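PDB 5DWD: esterase from Pelagibacterium halotolerans, which probably hydrolyses carboxylic ester bonds, as a carboxylesterase of the alpha/beta-hydrolase superfamily. Local coordinates for residues Gly38-Leu46 / Phe118-Leu128. Sequence-based numbering, arbitrary orientation.
Sequences GAAKSLVVL and FLADLWAQTGL
Leu43 of strand 42-46 meets Leu122 of helix 118-126 tip to tip, a worked example of how an alpha/beta-hydrolase sheet is covered by its helices: alternate strand residues supply the apolar surface. From Leu43 CB, which lies 4.2 Å from Leu128 CD2, the chain runs to CG, anti to the backbone N (chi1 172°), extending away from the strand until its methyls reach the helix. CD1 only grazes Leu122 CD2, whereas CD2 presses on that same methyl at 3.6 Å. The Leu43 and Trp123 side chains cross at about a right angle, Leu43 CD2 4.0 Å from Trp123 NE1, which is satisfied by Thr133 OG1 on the adjoining strand. Two residues on, Val45 CG2 rests 3.7 Å from Leu122 CD2, while CG1 meets the edge of the Phe118 ring. Leu128 lays CD1 3.6 Å from Ala40 O and CD2 near Ala40 CB. Its backbone N bonds to Thr126 OG1 in an ST turn spanning Gly127, the first residue to leave helical angles, with positive phi. Replacing Leu128 with an alanine would probably open a gap beside Ala40 and Leu43 CB. Contact across the segments is van der Waals, mostly methyls and ring atoms; the strand's backbone hydrogen bonds go to neighbouring strands (Met72, Ile134).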
loop_
_atom_site.group_PDB
_atom_site.type_symbol
_atom_site.label_atom_id
_atom_site.label_comp_id
_atom_site.label_asym_id
_atom_site.label_seq_id
_atom_site.Cartn_x
_atom_site.Cartn_y
_atom_site.Cartn_z
ATOM N N GLY B 38 -7.194 22.716 -16.209
ATOM C CA GLY B 38 -6.357 22.616 -17.385
ATOM C C GLY B 38 -5.136 21.705 -17.343
ATOM O O GLY B 38 -4.492 21.456 -18.376
ATOM N N ALA B 39 -4.744 21.197 -16.189
ATOM C CA ALA B 39 -3.590 20.266 -16.194
ATOM C C ALA B 39 -3.778 19.202 -15.120
ATOM O O ALA B 39 -3.668 19.476 -13.908
ATOM C CB ALA B 39 -2.293 21.005 -15.992
ATOM N N ALA B 40 -4.068 17.996 -15.587
ATOM C CA ALA B 40 -4.453 16.892 -14.693
ATOM C C ALA B 40 -3.257 16.400 -13.918
ATOM O O ALA B 40 -2.215 16.095 -14.501
ATOM C CB ALA B 40 -5.094 15.777 -15.475
ATOM N N LYS B 41 -3.433 16.337 -12.621
ATOM C CA LYS B 41 -2.458 15.809 -11.675
ATOM C C LYS B 41 -2.894 14.424 -11.209
ATOM O O LYS B 41 -2.074 13.635 -10.693
ATOM C CB LYS B 41 -2.362 16.731 -10.442
ATOM C CG LYS B 41 -1.700 18.113 -10.670
ATOM C CD LYS B 41 -1.913 18.967 -9.413
ATOM C CE LYS B 41 -0.758 19.884 -9.052
ATOM N NZ LYS B 41 -0.931 21.210 -9.698
ATOM N N SER B 42 -4.200 14.151 -11.356
ATOM C CA SER B 42 -4.723 12.831 -10.967
ATOM C C SER B 42 -5.820 12.387 -11.971
ATOM O O SER B 42 -6.356 13.194 -12.773
ATOM C CB SER B 42 -5.285 12.909 -9.558
ATOM O OG SER B 42 -6.124 14.065 -9.412
ATOM N N LEU B 43 -6.247 11.125 -11.814
ATOM C CA LEU B 43 -7.126 10.472 -12.756
ATOM C C LEU B 43 -8.068 9.555 -11.939
ATOM O O LEU B 43 -7.592 8.783 -11.092
ATOM C CB LEU B 43 -6.326 9.555 -13.689
ATOM C CG LEU B 43 -7.083 8.639 -14.632
ATOM C CD1 LEU B 43 -7.969 9.426 -15.632
ATOM C CD2 LEU B 43 -6.082 7.808 -15.410
ATOM N N VAL B 44 -9.365 9.742 -12.187
ATOM C CA VAL B 44 -10.373 8.873 -11.658
ATOM C C VAL B 44 -11.006 8.121 -12.835
ATOM O O VAL B 44 -11.609 8.746 -13.716
ATOM C CB VAL B 44 -11.375 9.672 -10.822
ATOM C CG1 VAL B 44 -12.571 8.797 -10.492
ATOM C CG2 VAL B 44 -10.734 10.156 -9.513
ATOM N N VAL B 45 -10.914 6.755 -12.785
ATOM C CA VAL B 45 -11.546 5.909 -13.782
ATOM C C VAL B 45 -12.810 5.351 -13.119
ATOM O O VAL B 45 -12.732 4.741 -12.043
ATOM C CB VAL B 45 -10.618 4.765 -14.187
ATOM C CG1 VAL B 45 -11.257 3.834 -15.133
ATOM C CG2 VAL B 45 -9.336 5.359 -14.823
ATOM N N LEU B 46 -13.918 5.512 -13.807
ATOM C CA LEU B 46 -15.223 5.107 -13.283
ATOM C C LEU B 46 -15.763 3.958 -14.075
ATOM O O LEU B 46 -15.908 4.067 -15.251
ATOM C CB LEU B 46 -16.225 6.285 -13.441
ATOM C CG LEU B 46 -15.816 7.576 -12.770
ATOM C CD1 LEU B 46 -16.419 8.794 -13.438
ATOM C CD2 LEU B 46 -16.221 7.555 -11.297
ATOM N N PHE B 118 -6.908 -1.417 -21.143
ATOM C CA PHE B 118 -7.481 -0.080 -21.186
ATOM C C PHE B 118 -6.732 0.871 -20.299
ATOM O O PHE B 118 -6.451 2.034 -20.643
ATOM C CB PHE B 118 -8.956 -0.081 -20.817
ATOM C CG PHE B 118 -9.502 1.297 -20.589
ATOM C CD1 PHE B 118 -9.816 2.136 -21.659
ATOM C CD2 PHE B 118 -9.678 1.803 -19.283
ATOM C CE1 PHE B 118 -10.344 3.396 -21.459
ATOM C CE2 PHE B 118 -10.129 3.091 -19.110
ATOM C CZ PHE B 118 -10.472 3.872 -20.189
ATOM N N LEU B 119 -6.426 0.395 -19.068
ATOM C CA LEU B 119 -5.716 1.213 -18.139
ATOM C C LEU B 119 -4.300 1.578 -18.689
ATOM O O LEU B 119 -3.890 2.757 -18.675
ATOM C CB LEU B 119 -5.584 0.515 -16.791
ATOM C CG LEU B 119 -6.934 0.406 -16.019
ATOM C CD1 LEU B 119 -6.697 -0.446 -14.810
ATOM C CD2 LEU B 119 -7.478 1.759 -15.608
ATOM N N ALA B 120 -3.622 0.549 -19.191
ATOM C CA ALA B 120 -2.322 0.750 -19.814
ATOM C C ALA B 120 -2.377 1.805 -20.924
ATOM O O ALA B 120 -1.539 2.751 -20.974
ATOM C CB ALA B 120 -1.790 -0.561 -20.349
ATOM N N ASP B 121 -3.356 1.638 -21.810
ATOM C CA ASP B 121 -3.556 2.599 -22.948
ATOM C C ASP B 121 -3.856 4.017 -22.444
ATOM O O ASP B 121 -3.298 4.991 -22.868
ATOM C CB ASP B 121 -4.672 2.118 -23.886
ATOM C CG ASP B 121 -4.250 0.924 -24.790
ATOM O OD1 ASP B 121 -3.027 0.653 -24.894
ATOM O OD2 ASP B 121 -5.147 0.239 -25.386
ATOM N N LEU B 122 -4.744 4.132 -21.467
ATOM C CA LEU B 122 -5.010 5.448 -20.834
ATOM C C LEU B 122 -3.794 6.143 -20.205
ATOM O O LEU B 122 -3.599 7.381 -20.320
ATOM C CB LEU B 122 -6.116 5.235 -19.782
ATOM C CG LEU B 122 -6.631 6.483 -19.140
ATOM C CD1 LEU B 122 -7.189 7.438 -20.155
ATOM C CD2 LEU B 122 -7.690 6.068 -18.103
ATOM N N TRP B 123 -2.998 5.380 -19.462
ATOM C CA TRP B 123 -1.789 5.879 -18.854
ATOM C C TRP B 123 -0.797 6.353 -19.965
ATOM O O TRP B 123 -0.309 7.442 -19.858
ATOM C CB TRP B 123 -1.152 4.844 -17.935
ATOM C CG TRP B 123 -2.002 4.621 -16.661
ATOM C CD1 TRP B 123 -2.728 5.566 -15.990
ATOM C CD2 TRP B 123 -2.179 3.397 -15.954
ATOM N NE1 TRP B 123 -3.351 4.999 -14.883
ATOM C CE2 TRP B 123 -3.029 3.663 -14.850
ATOM C CE3 TRP B 123 -1.739 2.094 -16.163
ATOM C CZ2 TRP B 123 -3.431 2.666 -13.984
ATOM C CZ3 TRP B 123 -2.132 1.109 -15.304
ATOM C CH2 TRP B 123 -2.958 1.383 -14.235
ATOM N N ALA B 124 -0.652 5.586 -21.012
ATOM C CA ALA B 124 0.213 5.983 -22.145
ATOM C C ALA B 124 -0.308 7.221 -22.871
ATOM O O ALA B 124 0.478 8.102 -23.329
ATOM C CB ALA B 124 0.345 4.843 -23.118
ATOM N N GLN B 125 -1.622 7.338 -22.957
ATOM C CA GLN B 125 -2.232 8.474 -23.628
ATOM C C GLN B 125 -2.146 9.766 -22.846
ATOM O O GLN B 125 -1.997 10.816 -23.454
ATOM C CB GLN B 125 -3.686 8.177 -23.995
ATOM C CG GLN B 125 -3.799 7.515 -25.347
ATOM C CD GLN B 125 -4.967 6.571 -25.444
ATOM O OE1 GLN B 125 -5.963 6.715 -24.726
ATOM N NE2 GLN B 125 -4.860 5.593 -26.349
ATOM N N THR B 126 -2.254 9.704 -21.510
ATOM C CA THR B 126 -2.354 10.897 -20.660
ATOM C C THR B 126 -1.035 11.234 -20.013
ATOM O O THR B 126 -0.815 12.359 -19.604
ATOM C CB THR B 126 -3.397 10.683 -19.533
ATOM O OG1 THR B 126 -2.971 9.566 -18.734
ATOM C CG2 THR B 126 -4.728 10.425 -20.130
ATOM N N GLY B 127 -0.142 10.275 -19.881
ATOM C CA GLY B 127 1.113 10.528 -19.183
ATOM C C GLY B 127 0.928 10.510 -17.663
ATOM O O GLY B 127 1.841 10.794 -16.892
ATOM N N LEU B 128 -0.263 10.122 -17.209
ATOM C CA LEU B 128 -0.450 9.838 -15.771
ATOM C C LEU B 128 -0.195 8.350 -15.561
ATOM O O LEU B 128 -0.201 7.624 -16.546
ATOM C CB LEU B 128 -1.842 10.195 -15.345
ATOM C CG LEU B 128 -2.244 11.552 -14.761
ATOM C CD1 LEU B 128 -1.174 12.603 -14.491
ATOM C CD2 LEU B 128 -3.443 12.036 -15.523
#